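Local coordinates for protein 5-cytosine DNA methyltransferase (Entamoeba histolytica, PDB 3QV2) that probably transfers a methyl group from S-adenosyl-L-methionine to carbon 5 of cytosine in tRNA or DNA, as a member of the C5-methyltransferase family, at residues A[198-203]-A[272-277]; A[223-228]-A[246-251]; A[176-181]-A[322-327]. All blocks are in the same frame, centred on the assembly; numbering follows the deposited sequence.

Contact 1 (A[198-203]-A[272-277]); sequences NYLDNN and RYFTPN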
ATOM      1  N   ASN A 198     -17.736   6.943  -8.207  1.00 37.24           N
ATOM      2  CA  ASN A 198     -17.262   7.975  -7.284  1.00 37.25           C
ATOM      3  C   ASN A 198     -15.790   8.358  -7.443  1.00 35.02           C
ATOM      4  O   ASN A 198     -15.360   9.400  -6.948  1.00 35.95           O
ATOM      5  CB  ASN A 198     -17.534   7.558  -5.834  1.00 38.70           C
ATOM      6  CG  ASN A 198     -19.015   7.398  -5.539  1.00 41.95           C
ATOM      7  OD1 ASN A 198     -19.580   6.318  -5.710  1.00 41.70           O
ATOM      8  ND2 ASN A 198     -19.649   8.475  -5.089  1.00 43.54           N
ATOM      9  N   TYR A 199     -15.022   7.525  -8.132  1.00 31.46           N
ATOM     10  CA  TYR A 199     -13.580   7.732  -8.218  1.00 28.60           C
ATOM     11  C   TYR A 199     -13.127   8.213  -9.592  1.00 28.49           C
ATOM     12  O   TYR A 199     -11.948   8.500  -9.801  1.00 27.12           O
ATOM     13  CB  TYR A 199     -12.842   6.444  -7.847  1.00 28.23           C
ATOM     14  CG  TYR A 199     -13.274   5.846  -6.524  1.00 27.22           C
ATOM     15  CD1 TYR A 199     -14.374   5.000  -6.446  1.00 26.88           C
ATOM     16  CD2 TYR A 199     -12.582   6.128  -5.353  1.00 24.46           C
ATOM     17  CE1 TYR A 199     -14.773   4.453  -5.241  1.00 25.86           C
ATOM     18  CE2 TYR A 199     -12.973   5.585  -4.143  1.00 25.58           C
ATOM     19  CZ  TYR A 199     -14.069   4.748  -4.094  1.00 26.07           C
ATOM     20  OH  TYR A 199     -14.469   4.201  -2.895  1.00 25.82           O
ATOM     21  N   LEU A 200     -14.066   8.308 -10.526  1.00 29.27           N
ATOM     22  CA  LEU A 200     -13.741   8.647 -11.907  1.00 27.76           C
ATOM     23  C   LEU A 200     -13.532  10.143 -12.115  1.00 28.94           C
ATOM     24  O   LEU A 200     -14.357  10.953 -11.695  1.00 33.22           O
ATOM     25  CB  LEU A 200     -14.857   8.168 -12.834  1.00 25.19           C
ATOM     26  CG  LEU A 200     -15.171   6.673 -12.809  1.00 25.68           C
ATOM     27  CD1 LEU A 200     -16.413   6.369 -13.636  1.00 26.22           C
ATOM     28  CD2 LEU A 200     -13.980   5.872 -13.309  1.00 21.87           C
ATOM     29  N   ASP A 201     -12.430  10.504 -12.767  1.00 27.44           N
ATOM     30  CA  ASP A 201     -12.269  11.855 -13.284  1.00 34.98           C
ATOM     31  C   ASP A 201     -13.340  12.070 -14.345  1.00 43.82           C
ATOM     32  O   ASP A 201     -13.865  11.108 -14.908  1.00 45.53           O
ATOM     33  CB  ASP A 201     -10.883  12.053 -13.893  1.00 35.11           C
ATOM     34  CG  ASP A 201      -9.768  11.775 -12.911  1.00 35.54           C
ATOM     35  OD1 ASP A 201     -10.015  11.807 -11.688  1.00 37.78           O
ATOM     36  OD2 ASP A 201      -8.631  11.531 -13.365  1.00 35.89           O
ATOM     37  N   ASN A 202     -13.662  13.325 -14.633  1.00 47.09           N
ATOM     38  CA  ASN A 202     -14.810  13.613 -15.490  1.00 55.57           C
ATOM     39  C   ASN A 202     -14.486  14.175 -16.874  1.00 59.64           C
ATOM     40  O   ASN A 202     -15.397  14.434 -17.661  1.00 61.90           O
ATOM     41  CB  ASN A 202     -15.814  14.515 -14.764  1.00 57.41           C
ATOM     42  CG  ASN A 202     -15.168  15.758 -14.193  1.00 59.67           C
ATOM     43  OD1 ASN A 202     -14.947  15.860 -12.987  1.00 60.11           O
ATOM     44  ND2 ASN A 202     -14.855  16.712 -15.061  1.00 60.34           N
ATOM     45  N   ASN A 203     -13.204  14.350 -17.178  1.00 59.69           N
ATOM     46  CA  ASN A 203     -12.812  14.844 -18.494  1.00 60.47           C
ATOM     47  C   ASN A 203     -11.460  14.300 -18.946  1.00 56.91           C
ATOM     48  O   ASN A 203     -10.577  15.068 -19.349  1.00 59.07           O
ATOM     49  CB  ASN A 203     -12.797  16.374 -18.507  1.00 64.61           C
ATOM     50  CG  ASN A 203     -11.736  16.952 -17.589  1.00 66.79           C
ATOM     51  OD1 ASN A 203     -11.368  16.343 -16.580  1.00 66.03           O
ATOM     52  ND2 ASN A 203     -11.236  18.131 -17.933  1.00 67.79           N
ATOM     53  N   ARG A 272     -10.440   2.803 -21.784  1.00 24.57           N
ATOM     54  CA  ARG A 272      -9.278   3.588 -21.384  1.00 23.62           C
ATOM     55  C   ARG A 272      -8.707   3.069 -20.073  1.00 21.54           C
ATOM     56  O   ARG A 272      -9.411   2.432 -19.290  1.00 18.75           O
ATOM     57  CB  ARG A 272      -9.649   5.064 -21.224  1.00 23.42           C
ATOM     58  CG  ARG A 272     -10.573   5.354 -20.051  1.00 22.47           C
ATOM     59  CD  ARG A 272     -10.683   6.849 -19.786  1.00 22.69           C
ATOM     60  NE  ARG A 272     -11.676   7.151 -18.760  1.00 27.77           N
ATOM     61  CZ  ARG A 272     -11.407   7.253 -17.461  1.00 28.54           C
ATOM     62  NH1 ARG A 272     -10.169   7.077 -17.022  1.00 27.48           N
ATOM     63  NH2 ARG A 272     -12.377   7.531 -16.602  1.00 27.86           N
ATOM     64  N   TYR A 273      -7.428   3.340 -19.837  1.00 22.06           N
ATOM     65  CA  TYR A 273      -6.829   3.045 -18.546  1.00 23.20           C
ATOM     66  C   TYR A 273      -7.360   4.038 -17.529  1.00 24.53           C
ATOM     67  O   TYR A 273      -7.751   5.151 -17.883  1.00 24.03           O
ATOM     68  CB  TYR A 273      -5.305   3.166 -18.601  1.00 25.22           C
ATOM     69  CG  TYR A 273      -4.634   2.302 -19.645  1.00 24.84           C
ATOM     70  CD1 TYR A 273      -4.490   0.934 -19.458  1.00 21.81           C
ATOM     71  CD2 TYR A 273      -4.124   2.861 -20.809  1.00 26.78           C
ATOM     72  CE1 TYR A 273      -3.869   0.144 -20.408  1.00 22.62           C
ATOM     73  CE2 TYR A 273      -3.503   2.083 -21.764  1.00 26.67           C
ATOM     74  CZ  TYR A 273      -3.378   0.725 -21.559  1.00 25.56           C
ATOM     75  OH  TYR A 273      -2.758  -0.048 -22.512  1.00 24.48           O
ATOM     76  N   PHE A 274      -7.381   3.637 -16.264  1.00 26.54           N
ATOM     77  CA  PHE A 274      -7.644   4.584 -15.193  1.00 21.93           C
ATOM     78  C   PHE A 274      -6.441   5.511 -15.079  1.00 19.33           C
ATOM     79  O   PHE A 274      -5.300   5.079 -15.243  1.00 18.72           O
ATOM     80  CB  PHE A 274      -7.877   3.857 -13.869  1.00 20.60           C
ATOM     81  CG  PHE A 274      -9.171   3.092 -13.813  1.00 23.11           C
ATOM     82  CD1 PHE A 274     -10.361   3.741 -13.524  1.00 22.44           C
ATOM     83  CD2 PHE A 274      -9.199   1.724 -14.033  1.00 23.78           C
ATOM     84  CE1 PHE A 274     -11.554   3.045 -13.465  1.00 20.87           C
ATOM     85  CE2 PHE A 274     -10.389   1.020 -13.974  1.00 19.93           C
ATOM     86  CZ  PHE A 274     -11.569   1.683 -13.690  1.00 19.95           C
ATOM     87  N   THR A 275      -6.692   6.788 -14.810  1.00 19.98           N
ATOM     88  CA  THR A 275      -5.612   7.757 -14.672  1.00 23.92           C
ATOM     89  C   THR A 275      -4.916   7.588 -13.327  1.00 23.57           C
ATOM     90  O   THR A 275      -5.477   6.990 -12.410  1.00 22.77           O
ATOM     91  CB  THR A 275      -6.134   9.199 -14.779  1.00 25.52           C
ATOM     92  OG1 THR A 275      -6.864   9.533 -13.591  1.00 24.66           O
ATOM     93  CG2 THR A 275      -7.035   9.352 -15.993  1.00 23.56           C
ATOM     94  N   PRO A 276      -3.688   8.111 -13.206  1.00 24.35           N
ATOM     95  CA  PRO A 276      -2.976   8.056 -11.925  1.00 24.46           C
ATOM     96  C   PRO A 276      -3.823   8.647 -10.800  1.00 29.55           C
ATOM     97  O   PRO A 276      -3.877   8.095  -9.701  1.00 31.50           O
ATOM     98  CB  PRO A 276      -1.749   8.934 -12.174  1.00 22.80           C
ATOM     99  CG  PRO A 276      -1.519   8.849 -13.643  1.00 25.12           C
ATOM    100  CD  PRO A 276      -2.881   8.743 -14.265  1.00 24.06           C
ATOM    101  N   ASN A 277      -4.482   9.764 -11.090  1.00 29.77           N
ATOM    102  CA  ASN A 277      -5.302  10.456 -10.106  1.00 30.53           C
ATOM    103  C   ASN A 277      -6.480   9.605  -9.643  1.00 29.62           C
ATOM    104  O   ASN A 277      -6.898   9.681  -8.487  1.00 29.65           O
ATOM    105  CB  ASN A 277      -5.795  11.791 -10.673  1.00 31.86           C
ATOM    106  CG  ASN A 277      -6.406  12.687  -9.614  1.00 31.31           C
ATOM    107  OD1 ASN A 277      -7.623  12.863  -9.560  1.00 31.30           O
ATOM    108  ND2 ASN A 277      -5.560  13.256  -8.762  1.00 30.09           N
TER
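D201 meets T275 at the tight centre of this contact. The two side chains approach from opposite directions, and the T275 hydroxyl OG1 donates to D201 OD2 at 2.7 Å, reaching the oxygen from above the carboxylate plane (36° out of it). The other carboxylate oxygen, OD1, forms a salt bridge with K281, leaving both oxygens engaged. T275 is the N-cap residue of helix 276-282: with chi1 72° its OG1 lies between the backbone N and the carbonyl carbon, where it also caps a backbone N of the first turn, while E278 returns a bond to the T275 backbone N, consistent with a capping box. Beside this polar centre, one methyl of L200, CD2, rests in the plane of the F274 ring at its edge, 3.7 Å from CE1. The same CD2 lies 4.0 Å from R272 NH2. R272 runs extended from CG to NE, its NH1 bonding the carbonyl O of Y273 at 3.2 Å and forming a salt bridge to E278. The margin is looser: N202 points away and is exposed, and a bound sulfate, probably from the crystallisation liquor, has its nearest atom about 3 Å from the N277 side chain. The sequence RYFTPNE around T275 matches motif IX of C5-methyltransferases, a motif that in relatives packs against the target-recognition region. Here it binds the loop between strand 172-178 and helix 212-218. L200 and R272 both lie against Y250 of strand 249-251, while P276 packs on helix 298-306 and Y199 on I282 of helix 276-282.

Contact 2 (A[223-228]-A[246-251]); sequences DIVGKD and TGSIYC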
ATOM      1  N   ASP A 223      -9.167  -7.137 -17.962  1.00 22.79           N
ATOM      2  CA  ASP A 223     -10.323  -7.195 -17.081  1.00 22.42           C
ATOM      3  C   ASP A 223     -11.033  -5.854 -17.197  1.00 24.73           C
ATOM      4  O   ASP A 223     -10.495  -4.822 -16.797  1.00 30.48           O
ATOM      5  CB  ASP A 223      -9.903  -7.455 -15.635  1.00 26.43           C
ATOM      6  CG  ASP A 223     -11.088  -7.526 -14.691  1.00 26.97           C
ATOM      7  OD1 ASP A 223     -11.587  -8.644 -14.445  1.00 32.28           O
ATOM      8  OD2 ASP A 223     -11.524  -6.463 -14.203  1.00 21.50           O
ATOM      9  N   ILE A 224     -12.237  -5.866 -17.759  1.00 23.15           N
ATOM     10  CA  ILE A 224     -12.944  -4.626 -18.062  1.00 24.77           C
ATOM     11  C   ILE A 224     -14.122  -4.386 -17.122  1.00 27.22           C
ATOM     12  O   ILE A 224     -14.880  -5.306 -16.811  1.00 29.98           O
ATOM     13  CB  ILE A 224     -13.443  -4.610 -19.519  1.00 21.69           C
ATOM     14  CG1 ILE A 224     -12.305  -4.977 -20.474  1.00 19.22           C
ATOM     15  CG2 ILE A 224     -14.020  -3.249 -19.872  1.00 24.62           C
ATOM     16  CD1 ILE A 224     -12.706  -4.969 -21.932  1.00 18.11           C
ATOM     17  N   VAL A 225     -14.267  -3.142 -16.676  1.00 25.21           N
ATOM     18  CA  VAL A 225     -15.341  -2.772 -15.762  1.00 25.74           C
ATOM     19  C   VAL A 225     -16.051  -1.493 -16.194  1.00 25.95           C
ATOM     20  O   VAL A 225     -15.472  -0.642 -16.870  1.00 23.71           O
ATOM     21  CB  VAL A 225     -14.811  -2.576 -14.328  1.00 23.90           C
ATOM     22  CG1 VAL A 225     -14.259  -3.882 -13.782  1.00 24.41           C
ATOM     23  CG2 VAL A 225     -13.747  -1.490 -14.300  1.00 19.93           C
ATOM     24  N   GLY A 226     -17.314  -1.371 -15.799  1.00 28.88           N
ATOM     25  CA  GLY A 226     -18.089  -0.168 -16.038  1.00 28.05           C
ATOM     26  C   GLY A 226     -18.295   0.585 -14.738  1.00 30.12           C
ATOM     27  O   GLY A 226     -17.936   0.094 -13.669  1.00 32.08           O
ATOM     28  N   LYS A 227     -18.880   1.774 -14.823  1.00 30.45           N
ATOM     29  CA  LYS A 227     -19.035   2.633 -13.654  1.00 32.86           C
ATOM     30  C   LYS A 227     -19.831   1.982 -12.526  1.00 32.84           C
ATOM     31  O   LYS A 227     -19.793   2.450 -11.387  1.00 33.53           O
ATOM     32  CB  LYS A 227     -19.677   3.966 -14.048  1.00 37.11           C
ATOM     33  CG  LYS A 227     -21.065   3.836 -14.651  1.00 39.05           C
ATOM     34  CD  LYS A 227     -21.584   5.186 -15.117  1.00 42.06           C
ATOM     35  CE  LYS A 227     -20.658   5.802 -16.156  1.00 46.85           C
ATOM     36  NZ  LYS A 227     -21.162   7.116 -16.644  1.00 49.27           N
ATOM     37  N   ASP A 228     -20.546   0.904 -12.835  1.00 33.61           N
ATOM     38  CA  ASP A 228     -21.402   0.256 -11.843  1.00 37.07           C
ATOM     39  C   ASP A 228     -20.924  -1.135 -11.419  1.00 39.44           C
ATOM     40  O   ASP A 228     -21.440  -1.704 -10.457  1.00 40.48           O
ATOM     41  CB  ASP A 228     -22.851   0.190 -12.343  1.00 40.83           C
ATOM     42  CG  ASP A 228     -23.538   1.542 -12.315  1.00 43.85           C
ATOM     43  OD1 ASP A 228     -23.093   2.415 -11.540  1.00 43.47           O
ATOM     44  OD2 ASP A 228     -24.522   1.730 -13.061  1.00 46.12           O
ATOM     45  N   THR A 246      -2.197  -6.381 -13.969  1.00 20.77           N
ATOM     46  CA  THR A 246      -1.675  -5.100 -13.500  1.00 19.13           C
ATOM     47  C   THR A 246      -2.786  -4.106 -13.179  1.00 16.62           C
ATOM     48  O   THR A 246      -2.521  -3.003 -12.701  1.00 15.69           O
ATOM     49  CB  THR A 246      -0.712  -4.470 -14.520  1.00 19.70           C
ATOM     50  OG1 THR A 246      -1.432  -4.108 -15.704  1.00 17.01           O
ATOM     51  CG2 THR A 246       0.395  -5.448 -14.875  1.00 20.42           C
ATOM     52  N   GLY A 247      -4.028  -4.500 -13.448  1.00 17.05           N
ATOM     53  CA  GLY A 247      -5.171  -3.654 -13.160  1.00 17.00           C
ATOM     54  C   GLY A 247      -6.240  -3.696 -14.237  1.00 18.93           C
ATOM     55  O   GLY A 247      -5.962  -4.016 -15.392  1.00 15.81           O
ATOM     56  N   SER A 248      -7.470  -3.368 -13.854  1.00 21.72           N
ATOM     57  CA  SER A 248      -8.584  -3.335 -14.791  1.00 23.83           C
ATOM     58  C   SER A 248      -8.546  -2.066 -15.634  1.00 23.60           C
ATOM     59  O   SER A 248      -7.838  -1.114 -15.306  1.00 21.56           O
ATOM     60  CB  SER A 248      -9.916  -3.405 -14.038  1.00 24.36           C
ATOM     61  OG  SER A 248      -9.982  -4.546 -13.201  1.00 25.06           O
ATOM     62  N   ILE A 249      -9.302  -2.063 -16.728  1.00 22.91           N
ATOM     63  CA  ILE A 249      -9.519  -0.850 -17.510  1.00 19.51           C
ATOM     64  C   ILE A 249     -11.007  -0.514 -17.517  1.00 21.13           C
ATOM     65  O   ILE A 249     -11.838  -1.347 -17.157  1.00 21.72           O
ATOM     66  CB  ILE A 249      -9.000  -0.980 -18.954  1.00 18.76           C
ATOM     67  CG1 ILE A 249      -9.666  -2.160 -19.665  1.00 19.17           C
ATOM     68  CG2 ILE A 249      -7.484  -1.127 -18.961  1.00 14.64           C
ATOM     69  CD1 ILE A 249      -9.270  -2.287 -21.120  1.00 19.08           C
ATOM     70  N   TYR A 250     -11.341   0.704 -17.931  1.00 21.78           N
ATOM     71  CA  TYR A 250     -12.699   1.212 -17.769  1.00 20.21           C
ATOM     72  C   TYR A 250     -13.461   1.406 -19.077  1.00 21.42           C
ATOM     73  O   TYR A 250     -12.918   1.903 -20.064  1.00 20.26           O
ATOM     74  CB  TYR A 250     -12.675   2.521 -16.975  1.00 18.82           C
ATOM     75  CG  TYR A 250     -14.013   3.218 -16.874  1.00 19.76           C
ATOM     76  CD1 TYR A 250     -15.077   2.629 -16.206  1.00 21.02           C
ATOM     77  CD2 TYR A 250     -14.206   4.475 -17.432  1.00 21.19           C
ATOM     78  CE1 TYR A 250     -16.301   3.266 -16.106  1.00 25.06           C
ATOM     79  CE2 TYR A 250     -15.425   5.121 -17.336  1.00 23.05           C
ATOM     80  CZ  TYR A 250     -16.468   4.511 -16.673  1.00 28.58           C
ATOM     81  OH  TYR A 250     -17.684   5.148 -16.574  1.00 36.33           O
ATOM     82  N   CYS A 251     -14.731   1.005 -19.065  1.00 22.41           N
ATOM     83  CA  CYS A 251     -15.637   1.239 -20.184  1.00 26.22           C
ATOM     84  C   CYS A 251     -16.704   2.245 -19.767  1.00 26.60           C
ATOM     85  O   CYS A 251     -17.517   1.964 -18.888  1.00 27.38           O
ATOM     86  CB  CYS A 251     -16.294  -0.071 -20.627  1.00 28.82           C
ATOM     87  SG  CYS A 251     -17.436   0.095 -22.024  1.00 45.56           S
TER
HETATM   88  O   HOH W   1      -6.632  -6.315 -16.986  1.00 22.93           O
HETATM   89  O   HOH W   2     -19.529   3.045 -17.617  1.00 30.39           O
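Y250 lays the edge of its ring along the backbone of G226 and K227, on the side of a small two-stranded parallel sheet that V225 also faces. With CG anti to the backbone N (chi1 174°), CB leaves on the V225 face and the ring beyond it swings over to strand 224-226: CD1 nears V225 O, and CE1 sits in plane with G226 C and 3.2 Å from K227 N. CZ passes K227 CB, and the OH at the tip touches K227 CE at 3.1 Å. One water ties this end together, joining Y250 OH, K227 N and C251 O. Strands 224-226 and 249-251 are zipped by bonds from I249 N to D223 O, V225 N to I249 O and C251 N to V225 O, the last at 2.8 Å. At the start of the ladder S248 OG donates to D223 OD2 at 2.7 Å, from above the carboxylate plane. I224 CG1 meets I249 CG1 at 3.9 Å on the opposite face, where C251 CB also packs on I224 CG2. The pair stands apart from the six-stranded sheet, in the smaller lobe, the probable target-recognition region. Beyond it, I249 packs on F222, and Y250 pairs through its backbone with R272, upstream of helix 276-282.

Contact 3 (A[176-181]-A[322-327]); sequences MARLTP and FDDLKE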
ATOM      1  N   MET A 176      -0.110  -6.221  13.208  1.00 15.15           N
ATOM      2  CA  MET A 176      -0.281  -5.204  14.237  1.00 15.66           C
ATOM      3  C   MET A 176       0.353  -5.658  15.544  1.00 15.97           C
ATOM      4  O   MET A 176      -0.154  -6.560  16.212  1.00 14.07           O
ATOM      5  CB  MET A 176      -1.765  -4.902  14.442  1.00 14.24           C
ATOM      6  CG  MET A 176      -2.422  -4.222  13.254  1.00 18.29           C
ATOM      7  SD  MET A 176      -4.178  -4.608  13.128  1.00 34.91           S
ATOM      8  CE  MET A 176      -4.098  -6.339  12.673  1.00  8.31           C
ATOM      9  N   ALA A 177       1.468  -5.030  15.903  1.00 14.92           N
ATOM     10  CA  ALA A 177       2.207  -5.412  17.097  1.00 12.54           C
ATOM     11  C   ALA A 177       2.328  -4.249  18.073  1.00 15.21           C
ATOM     12  O   ALA A 177       2.510  -3.103  17.667  1.00 16.62           O
ATOM     13  CB  ALA A 177       3.585  -5.934  16.719  1.00  6.46           C
ATOM     14  N   ARG A 178       2.221  -4.555  19.361  1.00 11.55           N
ATOM     15  CA  ARG A 178       2.355  -3.544  20.402  1.00 13.28           C
ATOM     16  C   ARG A 178       2.672  -4.200  21.743  1.00 14.07           C
ATOM     17  O   ARG A 178       2.561  -5.416  21.890  1.00 13.09           O
ATOM     18  CB  ARG A 178       1.087  -2.695  20.500  1.00 10.01           C
ATOM     19  CG  ARG A 178      -0.115  -3.425  21.068  1.00 12.29           C
ATOM     20  CD  ARG A 178      -1.382  -2.610  20.895  1.00 14.07           C
ATOM     21  NE  ARG A 178      -2.439  -3.044  21.803  1.00 15.74           N
ATOM     22  CZ  ARG A 178      -3.692  -2.605  21.752  1.00 15.03           C
ATOM     23  NH1 ARG A 178      -4.044  -1.723  20.829  1.00 13.52           N
ATOM     24  NH2 ARG A 178      -4.591  -3.050  22.619  1.00 13.89           N
ATOM     25  N   LEU A 179       3.063  -3.388  22.719  1.00 13.55           N
ATOM     26  CA  LEU A 179       3.515  -3.905  24.007  1.00 12.18           C
ATOM     27  C   LEU A 179       2.368  -4.141  24.988  1.00 11.87           C
ATOM     28  O   LEU A 179       2.568  -4.705  26.064  1.00 10.68           O
ATOM     29  CB  LEU A 179       4.553  -2.962  24.616  1.00 13.44           C
ATOM     30  CG  LEU A 179       5.768  -2.686  23.729  1.00 11.19           C
ATOM     31  CD1 LEU A 179       6.663  -1.636  24.361  1.00 12.11           C
ATOM     32  CD2 LEU A 179       6.540  -3.968  23.470  1.00 14.52           C
ATOM     33  N   THR A 180       1.170  -3.708  24.615  1.00 10.96           N
ATOM     34  CA  THR A 180      -0.013  -3.951  25.432  1.00 11.49           C
ATOM     35  C   THR A 180      -0.915  -4.975  24.754  1.00 13.99           C
ATOM     36  O   THR A 180      -1.052  -4.971  23.531  1.00 15.50           O
ATOM     37  CB  THR A 180      -0.812  -2.660  25.676  1.00 10.34           C
ATOM     38  OG1 THR A 180      -1.336  -2.178  24.432  1.00 15.75           O
ATOM     39  CG2 THR A 180       0.075  -1.593  26.300  1.00  5.71           C
ATOM     40  N   PRO A 181      -1.531  -5.863  25.545  1.00 13.21           N
ATOM     41  CA  PRO A 181      -2.436  -6.869  24.983  1.00 12.97           C
ATOM     42  C   PRO A 181      -3.695  -6.229  24.406  1.00 15.66           C
ATOM     43  O   PRO A 181      -4.131  -5.181  24.886  1.00 15.73           O
ATOM     44  CB  PRO A 181      -2.782  -7.744  26.191  1.00 13.66           C
ATOM     45  CG  PRO A 181      -2.578  -6.857  27.369  1.00 15.35           C
ATOM     46  CD  PRO A 181      -1.420  -5.973  27.010  1.00 13.60           C
ATOM     47  N   PHE A 322      -4.018   1.048  17.719  1.00 14.26           N
ATOM     48  CA  PHE A 322      -3.833   2.122  18.691  1.00 14.82           C
ATOM     49  C   PHE A 322      -4.988   2.250  19.684  1.00 14.60           C
ATOM     50  O   PHE A 322      -5.095   3.255  20.386  1.00 17.81           O
ATOM     51  CB  PHE A 322      -3.635   3.461  17.976  1.00 14.72           C
ATOM     52  CG  PHE A 322      -2.302   3.600  17.298  1.00 17.36           C
ATOM     53  CD1 PHE A 322      -1.206   4.080  17.993  1.00 13.78           C
ATOM     54  CD2 PHE A 322      -2.147   3.263  15.962  1.00 18.29           C
ATOM     55  CE1 PHE A 322       0.021   4.215  17.375  1.00 15.72           C
ATOM     56  CE2 PHE A 322      -0.921   3.398  15.338  1.00 20.77           C
ATOM     57  CZ  PHE A 322       0.164   3.874  16.045  1.00 18.12           C
ATOM     58  N   ASP A 323      -5.846   1.237  19.753  1.00 21.64           N
ATOM     59  CA  ASP A 323      -7.026   1.313  20.612  1.00 21.66           C
ATOM     60  C   ASP A 323      -6.675   1.230  22.098  1.00 24.76           C
ATOM     61  O   ASP A 323      -7.555   1.265  22.957  1.00 25.47           O
ATOM     62  CB  ASP A 323      -8.055   0.244  20.232  1.00 19.54           C
ATOM     63  CG  ASP A 323      -7.730  -1.121  20.806  1.00 21.61           C
ATOM     64  OD1 ASP A 323      -6.578  -1.342  21.230  1.00 20.07           O
ATOM     65  OD2 ASP A 323      -8.636  -1.979  20.825  1.00 24.49           O
ATOM     66  N   ASP A 324      -5.384   1.120  22.394  1.00 23.08           N
ATOM     67  CA  ASP A 324      -4.919   1.105  23.776  1.00 25.97           C
ATOM     68  C   ASP A 324      -4.579   2.518  24.246  1.00 29.28           C
ATOM     69  O   ASP A 324      -4.196   2.722  25.398  1.00 34.21           O
ATOM     70  CB  ASP A 324      -3.702   0.187  23.931  1.00 26.10           C
ATOM     71  CG  ASP A 324      -2.508   0.655  23.120  1.00 24.04           C
ATOM     72  OD1 ASP A 324      -2.715   1.295  22.070  1.00 24.41           O
ATOM     73  OD2 ASP A 324      -1.360   0.383  23.531  1.00 25.11           O
ATOM     74  N   LEU A 325      -4.731   3.489  23.349  1.00 31.26           N
ATOM     75  CA  LEU A 325      -4.391   4.877  23.650  1.00 32.63           C
ATOM     76  C   LEU A 325      -5.611   5.720  24.023  1.00 39.87           C
ATOM     77  O   LEU A 325      -5.484   6.913  24.303  1.00 39.64           O
ATOM     78  CB  LEU A 325      -3.654   5.522  22.470  1.00 27.55           C
ATOM     79  CG  LEU A 325      -2.257   5.000  22.124  1.00 26.96           C
ATOM     80  CD1 LEU A 325      -1.587   5.918  21.112  1.00 27.53           C
ATOM     81  CD2 LEU A 325      -1.397   4.858  23.371  1.00 27.11           C
ATOM     82  N   LYS A 326      -6.789   5.103  24.030  1.00 49.95           N
ATOM     83  CA  LYS A 326      -8.015   5.828  24.350  1.00 62.00           C
ATOM     84  C   LYS A 326      -8.589   5.431  25.713  1.00 70.74           C
ATOM     85  O   LYS A 326      -7.946   4.712  26.481  1.00 70.76           O
ATOM     86  CB  LYS A 326      -9.062   5.632  23.248  1.00 63.18           C
ATOM     87  CG  LYS A 326      -9.671   4.239  23.186  1.00 64.09           C
ATOM     88  CD  LYS A 326     -10.777   4.181  22.140  1.00 66.68           C
ATOM     89  CE  LYS A 326     -11.567   2.879  22.214  1.00 68.71           C
ATOM     90  NZ  LYS A 326     -10.794   1.695  21.741  1.00 69.20           N
ATOM     91  N   GLU A 327      -9.794   5.913  26.004  1.00 77.96           N
ATOM     92  CA  GLU A 327     -10.490   5.599  27.251  1.00 83.82           C
ATOM     93  C   GLU A 327      -9.748   6.137  28.471  1.00 87.47           C
ATOM     94  O   GLU A 327     -10.147   5.909  29.615  1.00 87.90           O
ATOM     95  CB  GLU A 327     -10.709   4.089  27.381  1.00 85.10           C
ATOM     96  CG  GLU A 327     -11.445   3.473  26.201  1.00 86.32           C
ATOM     97  CD  GLU A 327     -11.405   1.957  26.212  1.00 88.59           C
ATOM     98  OE1 GLU A 327     -10.904   1.380  27.199  1.00 89.38           O
ATOM     99  OE2 GLU A 327     -11.873   1.337  25.232  1.00 89.50           O
ATOM    100  OXT GLU A 327      -8.725   6.807  28.346  1.00 88.84           O
TER
HETATM  101  O   HOH W   3       1.444  -0.357  23.226  1.00 12.84           O
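A single aspartate oxygen, D323 OD1, takes two nitrogens of R178, while a second aspartate, D324, lies stacked over a face of the same guanidinium. R178 ends strand 172-178, the antiparallel strand that lies between 125-130 and 153-159 in the Rossmann-like sheet of class I methyltransferases, and the aspartates belong to the type I beta turn F322-L325 that follows helix 311-321. D323 OD1 is met nearly along its C-O axis, in the guanidinium plane, by NH1 at 2.6 Å and by NH2 at 3.0 Å. D324 slides past the arginine in the opposite direction: chi1 63° sets its CG between backbone N and carbonyl carbon, with CB 3.4 Å above the centre of the guanidinium and the carboxylate only 15° from parallel. The D324 OD1 to R178 NH1 pairing, at 3.5 Å, is therefore one of charge alone. NE bonds T180 O at 2.9 Å, NH2 bonds P181 O, and NH1 reaches L321 O, which uses all five N-H groups and should fix the rotation of the guanidinium. H125 of strand 125-130 hydrogen-bonds D324 OD1 through NE2 and stacks its ring on F322, tying the turn after helix 311-321 to the sheet. The other D324 oxygen, OD2, accepts from T180 OG1 at 2.7 Å, the hydroxyl standing 39° out of the carboxylate plane, and also takes a hydrogen from a water 2.9 Å away.

Overall arrangement
The contacts are nested along the chain: contact 2 lies inside the loop closed by contact 1, and contact 1 inside the loop closed by contact 3. Contacts 1 and 2 have centres 11 Å apart and touch, forming one continuous unit around strand 249-251 and the start of helix 276-282. Contact 3 lies on the opposite side of the chain's centre, its centre about 38 Å from that of contact 1 and 39 Å from that of contact 2, at the end of strand 172-178, one strand in from the edge of the six-stranded sheet. This division matches the two-lobed build of C5-methyltransferases: contact 3 fastens the turn after helix 311-321 to the cofactor-binding lobe, whereas contacts 1 and 2 knit together the smaller lobe, the probable target-recognition region.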